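Local coordinates for protein cellulase (Bacillus sp. BG-CS10, PDB 5E09) that probably hydrolyses internal beta-1,4-glucosidic bonds of cellulose, as a salt-adapted family 5 glycoside hydrolase carrying a family 46 carbohydrate-binding module, at residues Pro40-Glu45 / Ile88-Glu93; Leu46-Ala51 / Leu92-Tyr97; Thr460-Tyr465 / Thr513-Ser518. One frame throughout, in Å; residues are numbered along the deposited sequence.

Contact 1: residues Pro40-Glu45 / Ile88-Glu93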
loop_
_atom_site.group_PDB
_atom_site.type_symbol
_atom_site.label_atom_id
_atom_site.label_comp_id
_atom_site.label_asym_id
_atom_site.label_seq_id
_atom_site.Cartn_x
_atom_site.Cartn_y
_atom_site.Cartn_z
ATOM N N PRO A 40 -13.448 2.398 -14.239
ATOM C CA PRO A 40 -13.924 2.796 -15.568
ATOM C C PRO A 40 -12.858 2.564 -16.631
ATOM O O PRO A 40 -11.693 2.367 -16.274
ATOM C CB PRO A 40 -14.211 4.290 -15.406
ATOM C CG PRO A 40 -13.284 4.722 -14.302
ATOM C CD PRO A 40 -13.225 3.556 -13.355
ATOM N N ARG A 41 -13.238 2.590 -17.906
ATOM C CA ARG A 41 -12.248 2.501 -18.969
ATOM C C ARG A 41 -11.323 3.705 -18.889
ATOM O O ARG A 41 -11.715 4.771 -18.412
ATOM C CB ARG A 41 -12.912 2.399 -20.345
ATOM C CG ARG A 41 -13.458 1.003 -20.616
ATOM C CD ARG A 41 -13.860 0.764 -22.066
ATOM N NE ARG A 41 -14.352 -0.602 -22.240
ATOM C CZ ARG A 41 -14.623 -1.164 -23.414
ATOM N NH1 ARG A 41 -14.451 -0.480 -24.537
ATOM N NH2 ARG A 41 -15.066 -2.414 -23.465
ATOM N N VAL A 42 -10.085 3.524 -19.330
ATOM C CA VAL A 42 -9.076 4.561 -19.182
ATOM C C VAL A 42 -9.408 5.761 -20.059
ATOM O O VAL A 42 -9.779 5.607 -21.223
ATOM C CB VAL A 42 -7.673 4.029 -19.535
ATOM C CG1 VAL A 42 -6.615 5.105 -19.323
ATOM C CG2 VAL A 42 -7.359 2.789 -18.710
ATOM N N THR A 43 -9.296 6.955 -19.487
ATOM C CA THR A 43 -9.516 8.179 -20.242
ATOM C C THR A 43 -8.197 8.907 -20.459
ATOM O O THR A 43 -7.239 8.704 -19.712
ATOM C CB THR A 43 -10.516 9.119 -19.530
ATOM O OG1 THR A 43 -9.931 9.631 -18.324
ATOM C CG2 THR A 43 -11.812 8.379 -19.207
ATOM N N ARG A 44 -8.145 9.742 -21.492
ATOM C CA ARG A 44 -6.989 10.597 -21.731
ATOM C C ARG A 44 -6.714 11.485 -20.516
ATOM O O ARG A 44 -5.559 11.778 -20.176
ATOM C CB ARG A 44 -7.223 11.461 -22.974
ATOM C CG ARG A 44 -6.056 12.341 -23.374
ATOM C CD ARG A 44 -4.889 11.505 -23.860
ATOM N NE ARG A 44 -3.897 12.307 -24.569
ATOM C CZ ARG A 44 -2.879 12.921 -23.976
ATOM N NH1 ARG A 44 -2.724 12.826 -22.661
ATOM N NH2 ARG A 44 -2.019 13.632 -24.694
ATOM N N GLU A 45 -7.789 11.906 -19.863
ATOM C CA GLU A 45 -7.687 12.822 -18.737
ATOM C C GLU A 45 -7.092 12.143 -17.513
ATOM O O GLU A 45 -6.456 12.800 -16.693
ATOM C CB GLU A 45 -9.063 13.417 -18.409
ATOM C CG GLU A 45 -9.654 14.301 -19.495
ATOM C CD GLU A 45 -10.407 13.522 -20.568
ATOM O OE1 GLU A 45 -10.433 12.271 -20.512
ATOM O OE2 GLU A 45 -10.966 14.168 -21.483
ATOM N N ILE A 88 -1.023 3.273 -23.748
ATOM C CA ILE A 88 0.432 3.412 -23.796
ATOM C C ILE A 88 0.866 4.629 -24.629
ATOM O O ILE A 88 1.795 5.358 -24.256
ATOM C CB ILE A 88 1.086 2.129 -24.354
ATOM C CG1 ILE A 88 0.904 0.983 -23.358
ATOM C CG2 ILE A 88 2.563 2.356 -24.649
ATOM C CD1 ILE A 88 1.475 -0.338 -23.818
ATOM N N ASP A 89 0.183 4.854 -25.748
ATOM C CA ASP A 89 0.486 5.990 -26.614
ATOM C C ASP A 89 0.199 7.298 -25.898
ATOM O O ASP A 89 1.007 8.220 -25.946
ATOM C CB ASP A 89 -0.311 5.918 -27.919
ATOM C CG ASP A 89 0.174 4.813 -28.835
ATOM O OD1 ASP A 89 1.317 4.339 -28.644
ATOM O OD2 ASP A 89 -0.581 4.421 -29.750
ATOM N N TRP A 90 -0.955 7.370 -25.239
ATOM C CA TRP A 90 -1.328 8.540 -24.450
ATOM C C TRP A 90 -0.263 8.879 -23.418
ATOM O O TRP A 90 0.126 10.041 -23.261
ATOM C CB TRP A 90 -2.660 8.306 -23.740
ATOM C CG TRP A 90 -3.852 8.346 -24.636
ATOM C CD1 TRP A 90 -3.920 8.867 -25.894
ATOM C CD2 TRP A 90 -5.159 7.849 -24.335
ATOM N NE1 TRP A 90 -5.192 8.726 -26.394
ATOM C CE2 TRP A 90 -5.972 8.102 -25.456
ATOM C CE3 TRP A 90 -5.722 7.218 -23.222
ATOM C CZ2 TRP A 90 -7.315 7.741 -25.501
ATOM C CZ3 TRP A 90 -7.056 6.857 -23.269
ATOM C CH2 TRP A 90 -7.838 7.121 -24.402
ATOM N N ALA A 91 0.205 7.850 -22.718
ATOM C CA ALA A 91 1.197 8.036 -21.670
ATOM C C ALA A 91 2.546 8.467 -22.243
ATOM O O ALA A 91 3.239 9.292 -21.652
ATOM C CB ALA A 91 1.338 6.763 -20.850
ATOM N N LEU A 92 2.917 7.916 -23.395
ATOM C CA LEU A 92 4.148 8.346 -24.057
ATOM C C LEU A 92 4.038 9.807 -24.508
ATOM O O LEU A 92 5.003 10.563 -24.408
ATOM C CB LEU A 92 4.478 7.430 -25.240
ATOM C CG LEU A 92 4.935 6.016 -24.852
ATOM C CD1 LEU A 92 5.033 5.103 -26.064
ATOM C CD2 LEU A 92 6.260 6.058 -24.096
ATOM N N GLU A 93 2.853 10.200 -24.979
ATOM C CA GLU A 93 2.578 11.582 -25.376
ATOM C C GLU A 93 2.754 12.568 -24.226
ATOM O O GLU A 93 3.192 13.696 -24.434
ATOM C CB GLU A 93 1.157 11.711 -25.924
ATOM C CG GLU A 93 0.919 11.031 -27.257
ATOM C CD GLU A 93 -0.553 11.007 -27.626
ATOM O OE1 GLU A 93 -1.283 11.930 -27.200
ATOM O OE2 GLU A 93 -0.984 10.063 -28.328
#
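Arg44 lays its aliphatic stem over the indole of Trp90, and the CD methylene does the touching: it stands 3.5 Å from the centroid of the five-membered ring, 13° off the normal, as a CH-pi contact. At the benzene end of the same indole, Val42 O comes up to the edge near the ring plane, 3.6 Å from Trp90 CZ3, while the methyl Val42 CG1 brushes that carbon at 4.3 Å. Beyond CD the guanidinium runs on past the pyrrole side toward Glu93. There Arg44 NH2 and Glu93 OE1 form a salt bridge at 3.1 Å, weak as a hydrogen bond, since the N-H...O angle is only 120°. The contact joins the loop and first turn of helix 44-52 to the last turns of helix 78-93, neighbouring helices on the outside of the TIM barrel, at the protein surface. Arg44 gets over the ring because its chain leaves with CG anti to the backbone N and then bends at chi2 (68°). The other terminal nitrogen, NH1, faces the carboxylate of Glu94 in a second pairing whose modelled length is doubtful. Further out, the N-cap residue Thr43 fixes the start of the arginine's helix: its OG1 is hydrogen-bonded to Leu46 N and to the hydroxyl of Tyr321. Val42 is backed in turn by Val87 and Thr26.

Contact 2: residues Leu46-Ala51 / Leu92-Tyr97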
loop_
_atom_site.group_PDB
_atom_site.type_symbol
_atom_site.label_atom_id
_atom_site.label_comp_id
_atom_site.label_asym_id
_atom_site.label_seq_id
_atom_site.Cartn_x
_atom_site.Cartn_y
_atom_site.Cartn_z
ATOM N N LEU A 46 -7.297 10.833 -17.390
ATOM C CA LEU A 46 -6.671 10.070 -16.310
ATOM C C LEU A 46 -5.151 10.138 -16.419
ATOM O O LEU A 46 -4.452 10.514 -15.466
ATOM C CB LEU A 46 -7.135 8.615 -16.339
ATOM C CG LEU A 46 -6.640 7.760 -15.173
ATOM C CD1 LEU A 46 -7.059 8.394 -13.869
ATOM C CD2 LEU A 46 -7.174 6.339 -15.265
ATOM N N ILE A 47 -4.652 9.780 -17.596
ATOM C CA ILE A 47 -3.225 9.816 -17.886
ATOM C C ILE A 47 -2.656 11.219 -17.707
ATOM O O ILE A 47 -1.617 11.414 -17.044
ATOM C CB ILE A 47 -2.944 9.329 -19.322
ATOM C CG1 ILE A 47 -3.659 8.003 -19.585
ATOM C CG2 ILE A 47 -1.451 9.197 -19.568
ATOM C CD1 ILE A 47 -3.265 6.883 -18.636
ATOM N N LYS A 48 -3.341 12.199 -18.289
ATOM C CA LYS A 48 -2.886 13.581 -18.187
ATOM C C LYS A 48 -2.844 14.031 -16.730
ATOM O O LYS A 48 -1.945 14.764 -16.329
ATOM C CB LYS A 48 -3.780 14.517 -19.006
ATOM C CG LYS A 48 -3.578 15.992 -18.677
ATOM C CD LYS A 48 -4.106 16.914 -19.758
ATOM C CE LYS A 48 -4.088 18.354 -19.278
ATOM N NZ LYS A 48 -4.620 18.488 -17.887
ATOM N N THR A 49 -3.811 13.583 -15.938
ATOM C CA THR A 49 -3.854 13.935 -14.525
ATOM C C THR A 49 -2.641 13.360 -13.804
ATOM O O THR A 49 -1.975 14.055 -13.035
ATOM C CB THR A 49 -5.128 13.420 -13.843
ATOM O OG1 THR A 49 -6.285 13.905 -14.540
ATOM C CG2 THR A 49 -5.167 13.878 -12.391
ATOM N N ILE A 50 -2.360 12.085 -14.060
ATOM C CA ILE A 50 -1.200 11.439 -13.453
ATOM C C ILE A 50 0.092 12.188 -13.787
ATOM O O ILE A 50 0.962 12.360 -12.925
ATOM C CB ILE A 50 -1.087 9.968 -13.900
ATOM C CG1 ILE A 50 -2.242 9.156 -13.298
ATOM C CG2 ILE A 50 0.259 9.376 -13.506
ATOM C CD1 ILE A 50 -2.373 9.297 -11.793
ATOM N N ALA A 51 0.216 12.652 -15.029
ATOM C CA ALA A 51 1.389 13.450 -15.390
ATOM C C ALA A 51 1.398 14.797 -14.659
ATOM O O ALA A 51 2.423 15.205 -14.112
ATOM C CB ALA A 51 1.448 13.661 -16.890
ATOM N N LEU A 92 2.917 7.916 -23.395
ATOM C CA LEU A 92 4.148 8.346 -24.057
ATOM C C LEU A 92 4.038 9.807 -24.508
ATOM O O LEU A 92 5.003 10.563 -24.408
ATOM C CB LEU A 92 4.478 7.430 -25.240
ATOM C CG LEU A 92 4.935 6.016 -24.852
ATOM C CD1 LEU A 92 5.033 5.103 -26.064
ATOM C CD2 LEU A 92 6.260 6.058 -24.096
ATOM N N GLU A 93 2.853 10.200 -24.979
ATOM C CA GLU A 93 2.578 11.582 -25.376
ATOM C C GLU A 93 2.754 12.568 -24.226
ATOM O O GLU A 93 3.192 13.696 -24.434
ATOM C CB GLU A 93 1.157 11.711 -25.924
ATOM C CG GLU A 93 0.919 11.031 -27.257
ATOM C CD GLU A 93 -0.553 11.007 -27.626
ATOM O OE1 GLU A 93 -1.283 11.930 -27.200
ATOM O OE2 GLU A 93 -0.984 10.063 -28.328
ATOM N N GLU A 94 2.396 12.142 -23.015
ATOM C CA GLU A 94 2.572 12.971 -21.825
ATOM C C GLU A 94 4.015 12.957 -21.340
ATOM O O GLU A 94 4.313 13.466 -20.257
ATOM C CB GLU A 94 1.650 12.505 -20.700
ATOM C CG GLU A 94 0.173 12.649 -21.010
ATOM C CD GLU A 94 -0.257 14.102 -21.119
ATOM O OE1 GLU A 94 0.426 14.974 -20.538
ATOM O OE2 GLU A 94 -1.277 14.374 -21.789
ATOM N N ASP A 95 4.893 12.363 -22.149
ATOM C CA ASP A 95 6.323 12.233 -21.848
ATOM C C ASP A 95 6.575 11.352 -20.617
ATOM O O ASP A 95 7.602 11.475 -19.950
ATOM C CB ASP A 95 6.966 13.614 -21.657
ATOM C CG ASP A 95 7.084 14.389 -22.959
ATOM O OD1 ASP A 95 6.940 13.768 -24.037
ATOM O OD2 ASP A 95 7.318 15.618 -22.905
ATOM N N LEU A 96 5.637 10.458 -20.325
ATOM C CA LEU A 96 5.820 9.496 -19.246
ATOM C C LEU A 96 6.649 8.302 -19.709
ATOM O O LEU A 96 6.623 7.944 -20.885
ATOM C CB LEU A 96 4.469 9.003 -18.720
ATOM C CG LEU A 96 3.528 10.021 -18.079
ATOM C CD1 LEU A 96 2.158 9.390 -17.834
ATOM C CD2 LEU A 96 4.127 10.529 -16.786
ATOM N N TYR A 97 7.391 7.698 -18.787
ATOM C CA TYR A 97 7.925 6.362 -19.021
ATOM C C TYR A 97 6.800 5.375 -18.744
ATOM O O TYR A 97 5.966 5.624 -17.872
ATOM C CB TYR A 97 9.120 6.061 -18.123
ATOM C CG TYR A 97 10.363 6.880 -18.390
ATOM C CD1 TYR A 97 10.524 8.146 -17.829
ATOM C CD2 TYR A 97 11.399 6.370 -19.164
ATOM C CE1 TYR A 97 11.673 8.888 -18.049
ATOM C CE2 TYR A 97 12.551 7.105 -19.393
ATOM C CZ TYR A 97 12.682 8.364 -18.834
ATOM O OH TYR A 97 13.828 9.094 -19.062
#
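Ile47 and Leu96 supply the apolar part of this contact, with methyl meeting methyl: Ile47 CG2 lies 4.0 Å from Leu96 CD1. The other leucine branch, CD2, touches Ala51 CB at 4.1 Å, so Leu96 reaches two residues one helical turn apart. Beneath them Ile58 of the barrel strand 57-60 supports both Ile47 and Leu96, and Ala91 packs against the same pair.

A second kind of contact is made by Glu94, polar at its end but used here for packing, through its methylenes and the flank of its carboxylate. Its CB rests 4.0 Å from Ala51 CB and its CG 4.1 Å from Ile47 CG2. A bend at chi2 (-67°) then folds the carboxylate back along helix 44-52, bringing Glu94 OE2 within 3.7 Å of Lys48 CB. Lys48 NZ stays 6.6 Å from Glu94 OE2, too far for a salt bridge; the likely partner of this carboxylate is Arg44, at a modelled distance too short to be relied on. An alanine here keeps CB against Ala51 but is likely to uncover Ile47 CG2 and Lys48 CB, and to leave Arg44 with less negative charge beside it.

Backbone bonds set the placing: helix 78-93 ends in a Schellman motif, with Asp95 at positive phi, Asp95 N bonded to Leu92 O and Leu96 N to Ala91 O. This turn leads into strand 97-100, the helix-to-strand return of a beta/alpha barrel. Between these segments the cohesion is therefore by van der Waals packing, with no hydrogen bond or salt bridge to direct it; the charge of Glu94 is probably turned to Arg44 outside them.

Contact 3: residues Thr460-Tyr465 / Thr513-Ser518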
loop_
_atom_site.group_PDB
_atom_site.type_symbol
_atom_site.label_atom_id
_atom_site.label_comp_id
_atom_site.label_asym_id
_atom_site.label_seq_id
_atom_site.Cartn_x
_atom_site.Cartn_y
_atom_site.Cartn_z
ATOM N N THR A 460 -7.738 -1.071 17.794
ATOM C CA THR A 460 -7.706 -2.519 17.616
ATOM C C THR A 460 -8.584 -3.251 18.629
ATOM O O THR A 460 -9.266 -2.622 19.426
ATOM C CB THR A 460 -6.264 -3.062 17.704
ATOM O OG1 THR A 460 -6.268 -4.471 17.450
ATOM C CG2 THR A 460 -5.658 -2.784 19.076
HETATM N N MSE A 461 -8.576 -4.581 18.577
HETATM C CA MSE A 461 -9.465 -5.395 19.409
HETATM C C MSE A 461 -8.791 -6.696 19.837
HETATM O O MSE A 461 -8.257 -7.431 19.004
HETATM C CB MSE A 461 -10.774 -5.716 18.663
HETATM C CG MSE A 461 -11.733 -6.607 19.458
HETATM SE SE MSE A 461 -13.254 -7.370 18.470
HETATM C CE MSE A 461 -12.356 -8.815 17.529
ATOM N N GLU A 462 -8.810 -6.973 21.136
ATOM C CA GLU A 462 -8.357 -8.258 21.648
ATOM C C GLU A 462 -9.534 -9.201 21.853
ATOM O O GLU A 462 -10.636 -8.770 22.183
ATOM C CB GLU A 462 -7.598 -8.096 22.961
ATOM C CG GLU A 462 -6.202 -7.538 22.823
ATOM C CD GLU A 462 -5.479 -7.480 24.160
ATOM O OE1 GLU A 462 -5.728 -6.527 24.934
ATOM O OE2 GLU A 462 -4.668 -8.391 24.439
ATOM N N ALA A 463 -9.286 -10.492 21.661
ATOM C CA ALA A 463 -10.292 -11.514 21.901
ATOM C C ALA A 463 -9.666 -12.696 22.623
ATOM O O ALA A 463 -8.791 -13.360 22.077
ATOM C CB ALA A 463 -10.914 -11.963 20.596
ATOM N N VAL A 464 -10.095 -12.953 23.855
ATOM C CA VAL A 464 -9.611 -14.132 24.578
ATOM C C VAL A 464 -10.786 -14.903 25.144
ATOM O O VAL A 464 -11.819 -14.325 25.424
ATOM C CB VAL A 464 -8.651 -13.771 25.728
ATOM C CG1 VAL A 464 -7.381 -13.122 25.192
ATOM C CG2 VAL A 464 -9.342 -12.867 26.735
ATOM N N TYR A 465 -10.643 -16.209 25.307
ATOM C CA TYR A 465 -11.709 -16.975 25.938
ATOM C C TYR A 465 -11.730 -16.691 27.428
ATOM O O TYR A 465 -10.780 -16.120 27.969
ATOM C CB TYR A 465 -11.542 -18.469 25.682
ATOM C CG TYR A 465 -11.801 -18.852 24.250
ATOM C CD1 TYR A 465 -13.074 -18.747 23.701
ATOM C CD2 TYR A 465 -10.774 -19.312 23.444
ATOM C CE1 TYR A 465 -13.312 -19.095 22.387
ATOM C CE2 TYR A 465 -11.002 -19.662 22.134
ATOM C CZ TYR A 465 -12.268 -19.556 21.612
ATOM O OH TYR A 465 -12.482 -19.911 20.305
ATOM N N THR A 513 -11.610 -6.877 24.168
ATOM C CA THR A 513 -11.062 -5.636 24.687
ATOM C C THR A 513 -10.817 -4.682 23.537
ATOM O O THR A 513 -9.907 -4.900 22.747
ATOM C CB THR A 513 -9.733 -5.861 25.433
ATOM O OG1 THR A 513 -9.906 -6.866 26.436
ATOM C CG2 THR A 513 -9.246 -4.559 26.078
ATOM N N PHE A 514 -11.619 -3.630 23.429
ATOM C CA PHE A 514 -11.386 -2.635 22.384
ATOM C C PHE A 514 -10.387 -1.562 22.833
ATOM O O PHE A 514 -10.574 -0.912 23.870
ATOM C CB PHE A 514 -12.702 -1.994 21.952
ATOM C CG PHE A 514 -13.639 -2.949 21.266
ATOM C CD1 PHE A 514 -13.550 -3.160 19.899
ATOM C CD2 PHE A 514 -14.597 -3.645 21.989
ATOM C CE1 PHE A 514 -14.407 -4.039 19.261
ATOM C CE2 PHE A 514 -15.460 -4.530 21.359
ATOM C CZ PHE A 514 -15.363 -4.727 19.989
ATOM N N HIS A 515 -9.318 -1.417 22.050
ATOM C CA HIS A 515 -8.314 -0.378 22.251
ATOM C C HIS A 515 -8.594 0.817 21.343
ATOM O O HIS A 515 -8.622 0.683 20.102
ATOM C CB HIS A 515 -6.900 -0.907 21.971
ATOM C CG HIS A 515 -6.479 -2.042 22.857
ATOM N ND1 HIS A 515 -5.384 -1.968 23.692
ATOM C CD2 HIS A 515 -6.989 -3.287 23.020
ATOM C CE1 HIS A 515 -5.243 -3.112 24.336
ATOM N NE2 HIS A 515 -6.206 -3.930 23.948
ATOM N N PHE A 516 -8.782 1.975 21.977
ATOM C CA PHE A 516 -9.034 3.245 21.300
ATOM C C PHE A 516 -7.776 4.108 21.258
ATOM O O PHE A 516 -6.874 3.939 22.076
ATOM C CB PHE A 516 -10.158 4.012 21.998
ATOM C CG PHE A 516 -11.498 3.365 21.873
ATOM C CD1 PHE A 516 -11.851 2.306 22.695
ATOM C CD2 PHE A 516 -12.411 3.814 20.933
ATOM C CE1 PHE A 516 -13.089 1.703 22.575
ATOM C CE2 PHE A 516 -13.654 3.216 20.813
ATOM C CZ PHE A 516 -13.989 2.158 21.631
ATOM N N TRP A 517 -7.727 5.044 20.315
ATOM C CA TRP A 517 -6.546 5.890 20.138
ATOM C C TRP A 517 -6.379 6.960 21.218
ATOM O O TRP A 517 -5.308 7.543 21.357
ATOM C CB TRP A 517 -6.578 6.540 18.755
ATOM C CG TRP A 517 -6.088 5.591 17.716
ATOM C CD1 TRP A 517 -6.832 4.956 16.757
ATOM C CD2 TRP A 517 -4.755 5.126 17.560
ATOM N NE1 TRP A 517 -6.028 4.136 16.002
ATOM C CE2 TRP A 517 -4.726 4.222 16.480
ATOM C CE3 TRP A 517 -3.544 5.390 18.228
ATOM C CZ2 TRP A 517 -3.578 3.585 16.039
ATOM C CZ3 TRP A 517 -2.392 4.758 17.800
ATOM C CH2 TRP A 517 -2.416 3.865 16.716
ATOM N N SER A 518 -7.433 7.214 21.984
ATOM C CA SER A 518 -7.334 8.085 23.149
ATOM C C SER A 518 -6.506 7.434 24.252
ATOM O O SER A 518 -5.943 8.117 25.108
ATOM C CB SER A 518 -8.715 8.405 23.686
ATOM O OG SER A 518 -9.254 7.257 24.318
#
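Glu462 and His515 join diagonally across two strands, although neither is the other's cross-strand neighbour: His515 NE2 donates to Glu462 OE1 at 2.8 Å. The oxygen lies close to the imidazole plane, but the donor meets the carboxylate on its anti side, with the two planes 56° apart. Glu462 OE2 is hydrogen-bonded to Ser478, so both oxygens are engaged, which should limit rotation of the carboxylate and hold the histidine ring. The Phe479 ring meets that imidazole as well.

The true register pairs Thr460 with His515 and Glu462 with Thr513, both hydrogen-bonded antiparallel pairs. Glu462 N reaches Thr513 O in the straightest bond, at 2.8 Å and 171°. Thr460 sets its methyl CG2 between its own backbone N and carbonyl carbon, bringing it alongside His515 CB at 3.7 Å.

On the other face, Met461 and Phe514 make an apolar pair. Met461, present as selenomethionine, forms a non-hydrogen-bonded pair with Phe514 and lies beside it, CG over the ring face 4.1 Å from the centroid. A bend at chi3 (78°) puts SE obliquely against the ring, 3.6 Å from Phe514 CE1, a Met-aromatic contact; Leu512 adds to this layer.

Strands 458-465 and 509-516 are neighbours in the large antiparallel sheet of the C-terminal module, consistent with the beta-sandwich fold of such carbohydrate-binding modules.

How the contacts relate
Contacts 1 and 2 are successive parts of one interface. Their centres lie 7 Å apart, both use helices 44-52 and 78-93, and Leu92 and Glu93 belong to both; along the chain their segments interleave, 40-45 and 46-51 coming before 88-93 and 92-97. Together they join adjacent helices outside the catalytic TIM barrel. Contact 3 follows much later in sequence, in the C-terminal antiparallel sheet, on the opposite side of the chain's centre. Its centre is about 46 Å from that of contact 1 and 45 Å from that of contact 2, and nothing touches across. The three thus sample two modules of a trimodular enzyme, the catalytic barrel and the C-terminal carbohydrate-binding module.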